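Local coordinates for protein glycerol-3-phosphate dehydrogenase [NAD(+)] 1 (Saccharomyces cerevisiae, PDB 4FGW) that catalyses the NAD-dependent interconversion of dihydroxyacetone phosphate and sn-glycerol 3-phosphate and drives the build-up of glycerol in yeast cells under hyperosmotic stress, at residues 70-75 against 105-110; 145-150 against 172-177; 194-199 against 225-230. All coordinates share one frame; numbering follows the deposited sequence.

Interaction 1 (70-75 against 105-110); sequences MWVFEE and LVANPD
Met70 pairs with Ala107 and opens a short parallel ladder. Its backbone N donates to Val106 O at 2.9 Å. Its O accepts from Asn108 N at 2.8 Å. The Met70 side chain runs out on the same face of the sheet as Ala107, and its CB rests on Leu105 CD1 at 3.9 Å. Trp71 points to the other face, the one that carries Asn108. Its CG stands anti to the backbone N (chi1 177°), which swings the indole NE1 out to Pro109 O at 3.2 Å. This bond is bent, with 135° at the hydrogen. NE1 lies well above the carbonyl plane, while the oxygen lies near the ring edge, tilted from the ring plane. An alanine in place of Trp71 would remove the indole, and Pro109 O would probably lose this donor while a gap opened beside the 111-115 helix. Val72 N then closes the ladder on Asn108 O with a straight bond of 168°. Val72 CG2 meets Ala107 CB at 3.7 Å. Glu74 lies alongside Pro109, and a bend at chi2 brings Glu74 OE1 within 3.4 Å of Pro109 CB. The same oxygen is hydrogen-bonded to Thr83 OG1. Asn108 OD1 accepts from Asp110 N at 3.1 Å, forming an Asx turn, while Asn108 ND2 is hydrogen-bonded to Gln69 OE1 and Asp113 OD1. Asp110 is the N-cap of the next helix, and its OD1 accepts from Asp113 N. The two strands belong to the beta-alpha-beta unit 67-71, 82-86, 105-108, and 105-108 is an outer strand of the sheet within this chain. Met70 and Leu105 pack on helix 44-59. Val72, Ala107 and Pro109 touch helix 82-86. Trp71 and Asn108 lie against helix 111-115, and Val39 of strand 35-40 is hydrogen-bonded to the Trp71 backbone.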
loop_
_atom_site.group_PDB
_atom_site.type_symbol
_atom_site.label_atom_id
_atom_site.label_comp_id
_atom_site.label_asym_id
_atom_site.label_seq_id
_atom_site.Cartn_x
_atom_site.Cartn_y
_atom_site.Cartn_z
ATOM N N MET A 70 23.064 20.125 -19.051
ATOM C CA MET A 70 23.273 18.927 -18.249
ATOM C C MET A 70 24.759 18.725 -18.020
ATOM O O MET A 70 25.504 18.537 -18.986
ATOM C CB MET A 70 22.634 17.685 -18.892
ATOM C CG MET A 70 22.830 16.415 -18.066
ATOM S SD MET A 70 22.062 14.928 -18.737
ATOM C CE MET A 70 23.042 14.660 -20.194
ATOM N N TRP A 71 25.194 18.769 -16.744
ATOM C CA TRP A 71 26.597 18.550 -16.427
ATOM C C TRP A 71 26.961 17.079 -16.580
ATOM O O TRP A 71 26.422 16.220 -15.880
ATOM C CB TRP A 71 27.014 19.099 -15.051
ATOM C CG TRP A 71 28.454 18.792 -14.740
ATOM C CD1 TRP A 71 29.553 19.312 -15.361
ATOM C CD2 TRP A 71 28.941 17.777 -13.849
ATOM N NE1 TRP A 71 30.697 18.732 -14.864
ATOM C CE2 TRP A 71 30.352 17.783 -13.937
ATOM C CE3 TRP A 71 28.319 16.873 -12.967
ATOM C CZ2 TRP A 71 31.153 16.927 -13.173
ATOM C CZ3 TRP A 71 29.115 16.028 -12.208
ATOM C CH2 TRP A 71 30.514 16.062 -12.310
ATOM N N VAL A 72 27.881 16.808 -17.512
ATOM C CA VAL A 72 28.384 15.468 -17.805
ATOM C C VAL A 72 29.864 15.414 -17.427
ATOM O O VAL A 72 30.647 16.209 -17.943
ATOM C CB VAL A 72 28.165 15.072 -19.297
ATOM C CG1 VAL A 72 28.582 13.624 -19.556
ATOM C CG2 VAL A 72 26.722 15.306 -19.742
ATOM N N PHE A 73 30.242 14.487 -16.519
ATOM C CA PHE A 73 31.638 14.287 -16.139
ATOM C C PHE A 73 32.286 13.663 -17.378
ATOM O O PHE A 73 31.899 12.561 -17.776
ATOM C CB PHE A 73 31.771 13.373 -14.900
ATOM C CG PHE A 73 33.201 13.155 -14.451
ATOM C CD1 PHE A 73 33.816 14.043 -13.576
ATOM C CD2 PHE A 73 33.940 12.072 -14.920
ATOM C CE1 PHE A 73 35.143 13.851 -13.179
ATOM C CE2 PHE A 73 35.267 11.883 -14.524
ATOM C CZ PHE A 73 35.860 12.772 -13.655
ATOM N N GLU A 74 33.183 14.416 -18.036
ATOM C CA GLU A 74 33.831 14.012 -19.282
ATOM C C GLU A 74 34.503 12.641 -19.265
ATOM O O GLU A 74 35.326 12.342 -18.398
ATOM C CB GLU A 74 34.761 15.109 -19.830
ATOM C CG GLU A 74 35.059 14.996 -21.319
ATOM C CD GLU A 74 33.880 15.228 -22.246
ATOM O OE1 GLU A 74 33.676 16.389 -22.668
ATOM O OE2 GLU A 74 33.169 14.247 -22.562
ATOM N N GLU A 75 34.108 11.814 -20.238
ATOM C CA GLU A 75 34.584 10.457 -20.492
ATOM C C GLU A 75 34.611 10.258 -22.005
ATOM O O GLU A 75 33.838 10.900 -22.721
ATOM C CB GLU A 75 33.624 9.424 -19.868
ATOM C CG GLU A 75 33.768 9.242 -18.369
ATOM C CD GLU A 75 32.857 8.167 -17.810
ATOM O OE1 GLU A 75 31.756 8.515 -17.327
ATOM O OE2 GLU A 75 33.233 6.974 -17.876
ATOM N N LEU A 105 18.366 19.799 -25.074
ATOM C CA LEU A 105 19.115 19.203 -23.973
ATOM C C LEU A 105 20.589 19.160 -24.370
ATOM O O LEU A 105 21.004 18.294 -25.147
ATOM C CB LEU A 105 18.569 17.808 -23.607
ATOM C CG LEU A 105 19.267 17.022 -22.478
ATOM C CD1 LEU A 105 19.490 17.881 -21.232
ATOM C CD2 LEU A 105 18.478 15.773 -22.123
ATOM N N VAL A 106 21.367 20.132 -23.857
ATOM C CA VAL A 106 22.789 20.294 -24.155
ATOM C C VAL A 106 23.673 19.783 -23.016
ATOM O O VAL A 106 23.512 20.204 -21.870
ATOM C CB VAL A 106 23.127 21.756 -24.583
ATOM C CG1 VAL A 106 24.631 21.965 -24.757
ATOM C CG2 VAL A 106 22.391 22.136 -25.864
ATOM N N ALA A 107 24.614 18.882 -23.354
ATOM C CA ALA A 107 25.586 18.300 -22.432
ATOM C C ALA A 107 26.754 19.279 -22.227
ATOM O O ALA A 107 27.230 19.881 -23.194
ATOM C CB ALA A 107 26.098 16.983 -22.993
ATOM N N ASN A 108 27.203 19.423 -20.978
ATOM C CA ASN A 108 28.291 20.332 -20.637
ATOM C C ASN A 108 29.351 19.656 -19.750
ATOM O O ASN A 108 29.003 19.138 -18.687
ATOM C CB ASN A 108 27.751 21.608 -19.985
ATOM C CG ASN A 108 28.669 22.793 -20.154
ATOM O OD1 ASN A 108 29.843 22.772 -19.763
ATOM N ND2 ASN A 108 28.158 23.854 -20.757
ATOM N N PRO A 109 30.644 19.663 -20.150
ATOM C CA PRO A 109 31.662 19.008 -19.311
ATOM C C PRO A 109 32.155 19.845 -18.128
ATOM O O PRO A 109 32.770 19.292 -17.210
ATOM C CB PRO A 109 32.786 18.692 -20.297
ATOM C CG PRO A 109 32.664 19.734 -21.357
ATOM C CD PRO A 109 31.236 20.221 -21.386
ATOM N N ASP A 110 31.904 21.174 -18.162
ATOM C CA ASP A 110 32.319 22.124 -17.129
ATOM C C ASP A 110 31.169 22.408 -16.163
ATOM O O ASP A 110 30.122 22.911 -16.577
ATOM C CB ASP A 110 32.850 23.422 -17.770
ATOM C CG ASP A 110 33.577 24.351 -16.818
ATOM O OD1 ASP A 110 32.926 24.884 -15.889
ATOM O OD2 ASP A 110 34.779 24.610 -17.046
#

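Interaction 2 (145-150 against 172-177); sequences VRAISC and LGIQCG
Ala147 pairs with Cys176 in the tight part of this parallel ladder, and both side chains lie on one face. Ala147 N donates to Gln175 O at 2.7 Å. Ala147 O accepts from Gly177 N in a nearly straight bond of 168°. Ser149 N continues the ladder to Gly177 O at 2.9 Å. On the face of Ala147 and Cys176, Ala147 CB meets Ile174 CD1 at 3.8 Å and Cys176 SG at 4.0 Å. Ile174 has its CG1 between the backbone N and the carbonyl carbon (chi1 63°), and the extended chain beyond carries CD1 to the methyl. Its CG2 stays close to Val145 O. Cys176 SG also lies beside Ser149 CB. Helix 164-172 covers this face through Ser165, Ile168 and Thr169. On the other face Ile148 turns its CD1 over Gly177, 3.9 Å from Gly177 CA. Leu218 and Phe222 of helix 215-222 pack on Ile148. The looser part is at Arg146 and Gln175. These side chains cross with guanidinium and amide planes 89° apart. The nearest touch between them is Arg146 NH1 to Gln175 CB at 3.8 Å. The polar ends go elsewhere. Arg146 NH2 forms salt bridges with Asp212 and Asp205, and Gln175 NE2 donates to His201 O. Gln175 is partly exposed. Strand 146-149 is also hydrogen-bonded to strand 120-123, so this pair lies inside the sheet. The crossover between the two strands runs through a small two-stranded hairpin, 155-157 with 160-162, and then helix 164-172. Parallel neighbours joined through a helix that packs on one face are characteristic of the Rossmann-type fold, here the N-terminal, NAD-binding part of this enzyme family.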
loop_
_atom_site.group_PDB
_atom_site.type_symbol
_atom_site.label_atom_id
_atom_site.label_comp_id
_atom_site.label_asym_id
_atom_site.label_seq_id
_atom_site.Cartn_x
_atom_site.Cartn_y
_atom_site.Cartn_z
ATOM N N VAL A 145 19.296 31.320 -6.636
ATOM C CA VAL A 145 19.123 29.971 -7.165
ATOM C C VAL A 145 18.340 29.084 -6.192
ATOM O O VAL A 145 18.553 29.133 -4.977
ATOM C CB VAL A 145 20.456 29.320 -7.637
ATOM C CG1 VAL A 145 20.217 27.968 -8.306
ATOM C CG2 VAL A 145 21.217 30.240 -8.585
ATOM N N ARG A 146 17.384 28.339 -6.749
ATOM C CA ARG A 146 16.542 27.380 -6.045
ATOM C C ARG A 146 16.884 26.026 -6.635
ATOM O O ARG A 146 17.203 25.940 -7.824
ATOM C CB ARG A 146 15.044 27.709 -6.214
ATOM C CG ARG A 146 14.662 29.184 -5.984
ATOM C CD ARG A 146 15.014 29.706 -4.604
ATOM N NE ARG A 146 14.406 31.009 -4.346
ATOM C CZ ARG A 146 14.564 31.696 -3.221
ATOM N NH1 ARG A 146 15.315 31.214 -2.239
ATOM N NH2 ARG A 146 13.969 32.872 -3.068
ATOM N N ALA A 147 16.878 24.983 -5.807
ATOM C CA ALA A 147 17.261 23.654 -6.269
ATOM C C ALA A 147 16.266 22.551 -5.928
ATOM O O ALA A 147 15.400 22.731 -5.072
ATOM C CB ALA A 147 18.649 23.304 -5.741
ATOM N N ILE A 148 16.393 21.410 -6.628
ATOM C CA ILE A 148 15.618 20.185 -6.418
ATOM C C ILE A 148 16.612 19.021 -6.407
ATOM O O ILE A 148 17.433 18.908 -7.316
ATOM C CB ILE A 148 14.459 19.997 -7.451
ATOM C CG1 ILE A 148 13.359 21.097 -7.321
ATOM C CG2 ILE A 148 13.856 18.569 -7.424
ATOM C CD1 ILE A 148 12.421 21.092 -5.998
ATOM N N SER A 149 16.553 18.180 -5.365
ATOM C CA SER A 149 17.406 17.001 -5.229
ATOM C C SER A 149 16.600 15.752 -5.595
ATOM O O SER A 149 15.534 15.525 -5.027
ATOM C CB SER A 149 17.942 16.889 -3.804
ATOM O OG SER A 149 18.615 15.660 -3.586
ATOM N N CYS A 150 17.112 14.962 -6.552
ATOM C CA CYS A 150 16.538 13.688 -6.998
ATOM C C CYS A 150 17.256 12.519 -6.281
ATOM O O CYS A 150 17.115 11.362 -6.672
ATOM C CB CYS A 150 16.658 13.555 -8.513
ATOM S SG CYS A 150 15.808 14.844 -9.444
ATOM N N LEU A 172 25.672 25.246 0.039
ATOM C CA LEU A 172 25.550 26.214 -1.056
ATOM C C LEU A 172 24.785 27.505 -0.740
ATOM O O LEU A 172 24.957 28.499 -1.451
ATOM C CB LEU A 172 25.018 25.535 -2.339
ATOM C CG LEU A 172 25.815 24.322 -2.864
ATOM C CD1 LEU A 172 25.083 23.635 -3.983
ATOM C CD2 LEU A 172 27.217 24.725 -3.326
ATOM N N GLY A 173 23.971 27.484 0.318
ATOM C CA GLY A 173 23.168 28.635 0.738
ATOM C C GLY A 173 21.928 28.846 -0.114
ATOM O O GLY A 173 21.329 29.925 -0.102
ATOM N N ILE A 174 21.528 27.807 -0.855
ATOM C CA ILE A 174 20.376 27.848 -1.762
ATOM C C ILE A 174 19.214 27.013 -1.249
ATOM O O ILE A 174 19.454 25.973 -0.630
ATOM C CB ILE A 174 20.798 27.474 -3.219
ATOM C CG1 ILE A 174 21.334 26.009 -3.326
ATOM C CG2 ILE A 174 21.812 28.507 -3.769
ATOM C CD1 ILE A 174 21.603 25.503 -4.750
ATOM N N GLN A 175 17.956 27.458 -1.505
ATOM C CA GLN A 175 16.752 26.699 -1.120
ATOM C C GLN A 175 16.729 25.401 -1.926
ATOM O O GLN A 175 17.067 25.417 -3.112
ATOM C CB GLN A 175 15.465 27.515 -1.347
ATOM C CG GLN A 175 14.215 26.924 -0.673
ATOM C CD GLN A 175 14.129 27.101 0.835
ATOM O OE1 GLN A 175 14.971 27.745 1.484
ATOM N NE2 GLN A 175 13.063 26.567 1.423
ATOM N N CYS A 176 16.400 24.275 -1.270
ATOM C CA CYS A 176 16.435 22.972 -1.930
ATOM C C CYS A 176 15.332 22.020 -1.509
ATOM O O CYS A 176 15.218 21.680 -0.330
ATOM C CB CYS A 176 17.817 22.333 -1.793
ATOM S SG CYS A 176 18.016 20.781 -2.696
ATOM N N GLY A 177 14.554 21.587 -2.494
ATOM C CA GLY A 177 13.484 20.618 -2.313
ATOM C C GLY A 177 13.896 19.236 -2.777
ATOM O O GLY A 177 15.077 18.996 -3.048
#

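Interaction 3 (194-199 against 225-230); sequences SETTVA and PYFHVS
Strands 194-199 and 227-230 run parallel, 25° apart, and five backbone hydrogen bonds join the two segments, from Ser194 N to Tyr226 O at one end to Val198 N to Ser230 O at the other. On one face the Phe227 ring meets Thr196, whose CG2 lies 3.5 Å from Phe227 CZ. Thr196 CG2 also sits side by side with Val229 CG2 at 3.7 Å. Ser194 OG lies in the plane of the Phe227 ring, at its edge. This hydroxyl donates to a water at 2.6 Å, and the water in turn donates to Tyr226 O. The strands and helix 215-222 form a beta-alpha-beta unit of the mixed sheet, with 227-232 an outer strand within this chain. Phe227 packs on Trp45, a residue that probably binds NAD(+) as in relatives. On the other face, Glu195 and His228 reach the second subunit. Glu195 CG, anti to the carbonyl carbon, lies against His228 CB at 3.8 Å, and carboxylate and imidazole planes are 43° apart. Glu195 OE2 forms a salt bridge with Arg270 of the second subunit. His228 NE2 is hydrogen-bonded to Pro380 O of that subunit, and Trp193 meets the His228 ring edge-to-face.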
loop_
_atom_site.group_PDB
_atom_site.type_symbol
_atom_site.label_atom_id
_atom_site.label_comp_id
_atom_site.label_asym_id
_atom_site.label_seq_id
_atom_site.Cartn_x
_atom_site.Cartn_y
_atom_site.Cartn_z
ATOM N N SER A 194 4.225 6.332 -14.963
ATOM C CA SER A 194 4.519 6.269 -13.537
ATOM C C SER A 194 4.266 7.658 -12.939
ATOM O O SER A 194 3.845 8.577 -13.654
ATOM C CB SER A 194 5.951 5.796 -13.267
ATOM O OG SER A 194 6.934 6.676 -13.787
ATOM N N GLU A 195 4.488 7.797 -11.621
ATOM C CA GLU A 195 4.284 9.051 -10.916
ATOM C C GLU A 195 5.513 9.422 -10.106
ATOM O O GLU A 195 6.394 8.586 -9.862
ATOM C CB GLU A 195 3.091 8.940 -9.950
ATOM C CG GLU A 195 1.746 8.615 -10.579
ATOM C CD GLU A 195 0.610 8.563 -9.575
ATOM O OE1 GLU A 195 -0.447 9.177 -9.841
ATOM O OE2 GLU A 195 0.786 7.936 -8.508
ATOM N N THR A 196 5.535 10.684 -9.645
ATOM C CA THR A 196 6.528 11.205 -8.718
ATOM C C THR A 196 5.934 12.309 -7.862
ATOM O O THR A 196 4.984 12.987 -8.273
ATOM C CB THR A 196 7.865 11.605 -9.395
ATOM O OG1 THR A 196 8.905 11.453 -8.436
ATOM C CG2 THR A 196 7.876 13.050 -9.918
ATOM N N THR A 197 6.530 12.492 -6.677
ATOM C CA THR A 197 6.212 13.587 -5.777
ATOM C C THR A 197 7.397 14.547 -5.875
ATOM O O THR A 197 8.552 14.111 -5.958
ATOM C CB THR A 197 6.060 13.125 -4.321
ATOM O OG1 THR A 197 5.444 11.844 -4.249
ATOM C CG2 THR A 197 5.303 14.131 -3.479
ATOM N N VAL A 198 7.087 15.851 -5.907
ATOM C CA VAL A 198 8.050 16.935 -5.851
ATOM C C VAL A 198 7.680 17.710 -4.585
ATOM O O VAL A 198 6.533 18.141 -4.438
ATOM C CB VAL A 198 8.095 17.841 -7.115
ATOM C CG1 VAL A 198 9.118 18.967 -6.938
ATOM C CG2 VAL A 198 8.423 17.030 -8.362
ATOM N N ALA A 199 8.633 17.840 -3.650
ATOM C CA ALA A 199 8.420 18.576 -2.404
ATOM C C ALA A 199 9.334 19.775 -2.330
ATOM O O ALA A 199 10.515 19.670 -2.653
ATOM C CB ALA A 199 8.623 17.674 -1.208
ATOM N N PRO A 225 2.600 13.754 -19.545
ATOM C CA PRO A 225 1.447 12.826 -19.586
ATOM C C PRO A 225 1.795 11.404 -19.108
ATOM O O PRO A 225 0.950 10.726 -18.517
ATOM C CB PRO A 225 1.016 12.853 -21.059
ATOM C CG PRO A 225 1.587 14.141 -21.609
ATOM C CD PRO A 225 2.896 14.290 -20.892
ATOM N N TYR A 226 3.056 10.979 -19.330
ATOM C CA TYR A 226 3.610 9.682 -18.930
ATOM C C TYR A 226 4.299 9.738 -17.545
ATOM O O TYR A 226 4.825 8.729 -17.077
ATOM C CB TYR A 226 4.605 9.183 -20.004
ATOM C CG TYR A 226 5.830 10.062 -20.176
ATOM C CD1 TYR A 226 6.953 9.896 -19.369
ATOM C CD2 TYR A 226 5.877 11.041 -21.167
ATOM C CE1 TYR A 226 8.083 10.699 -19.525
ATOM C CE2 TYR A 226 7.005 11.845 -21.337
ATOM C CZ TYR A 226 8.107 11.670 -20.514
ATOM O OH TYR A 226 9.222 12.459 -20.672
ATOM N N PHE A 227 4.352 10.917 -16.922
ATOM C CA PHE A 227 5.032 11.105 -15.636
ATOM C C PHE A 227 4.241 12.088 -14.788
ATOM O O PHE A 227 4.498 13.302 -14.839
ATOM C CB PHE A 227 6.473 11.610 -15.896
ATOM C CG PHE A 227 7.442 11.603 -14.739
ATOM C CD1 PHE A 227 7.706 10.429 -14.034
ATOM C CD2 PHE A 227 8.176 12.741 -14.423
ATOM C CE1 PHE A 227 8.652 10.409 -13.008
ATOM C CE2 PHE A 227 9.127 12.715 -13.403
ATOM C CZ PHE A 227 9.370 11.544 -12.714
ATOM N N HIS A 228 3.246 11.566 -14.040
ATOM C CA HIS A 228 2.371 12.385 -13.200
ATOM C C HIS A 228 3.113 12.958 -11.998
ATOM O O HIS A 228 3.798 12.227 -11.282
ATOM C CB HIS A 228 1.112 11.611 -12.776
ATOM C CG HIS A 228 0.087 11.437 -13.858
ATOM N ND1 HIS A 228 0.369 11.711 -15.183
ATOM C CD2 HIS A 228 -1.189 11.009 -13.767
ATOM C CE1 HIS A 228 -0.744 11.455 -15.849
ATOM N NE2 HIS A 228 -1.705 11.023 -15.039
ATOM N N VAL A 229 2.995 14.281 -11.806
ATOM C CA VAL A 229 3.669 14.992 -10.732
ATOM C C VAL A 229 2.688 15.592 -9.739
ATOM O O VAL A 229 1.725 16.254 -10.132
ATOM C CB VAL A 229 4.688 16.042 -11.300
ATOM C CG1 VAL A 229 5.200 17.002 -10.229
ATOM C CG2 VAL A 229 5.861 15.344 -11.983
ATOM N N SER A 230 2.943 15.354 -8.446
ATOM C CA SER A 230 2.196 15.949 -7.343
ATOM C C SER A 230 3.204 16.809 -6.574
ATOM O O SER A 230 4.245 16.302 -6.158
ATOM C CB SER A 230 1.603 14.872 -6.444
ATOM O OG SER A 230 1.098 15.447 -5.250
HETATM O O HOH W 1 7.051 7.552 -16.228
#

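All three contacts pair parallel strands of one mixed sheet, and all are largely buried. Interaction 1 lies at one end of it, with exposed Pro109 and Asp110 at its edge. Interaction 3 lies at the other end and is the one that meets the second subunit. Interaction 2 lies between them. It touches interaction 3, where Ile148 CD1 packs on Val198 CG1 at 4.0 Å, while interaction 1 touches neither. Interaction 1 adds an indole bond to its ladder. Interaction 2 packs alanine, cysteine and isoleucine side chains, with the Arg146 charge turned to outside aspartates. Interaction 3 has Phe227 on one face and the polar Glu195 and His228 on the other. Segment 70-75 includes Phe73, which probably binds NAD(+) but takes no part in the pairing.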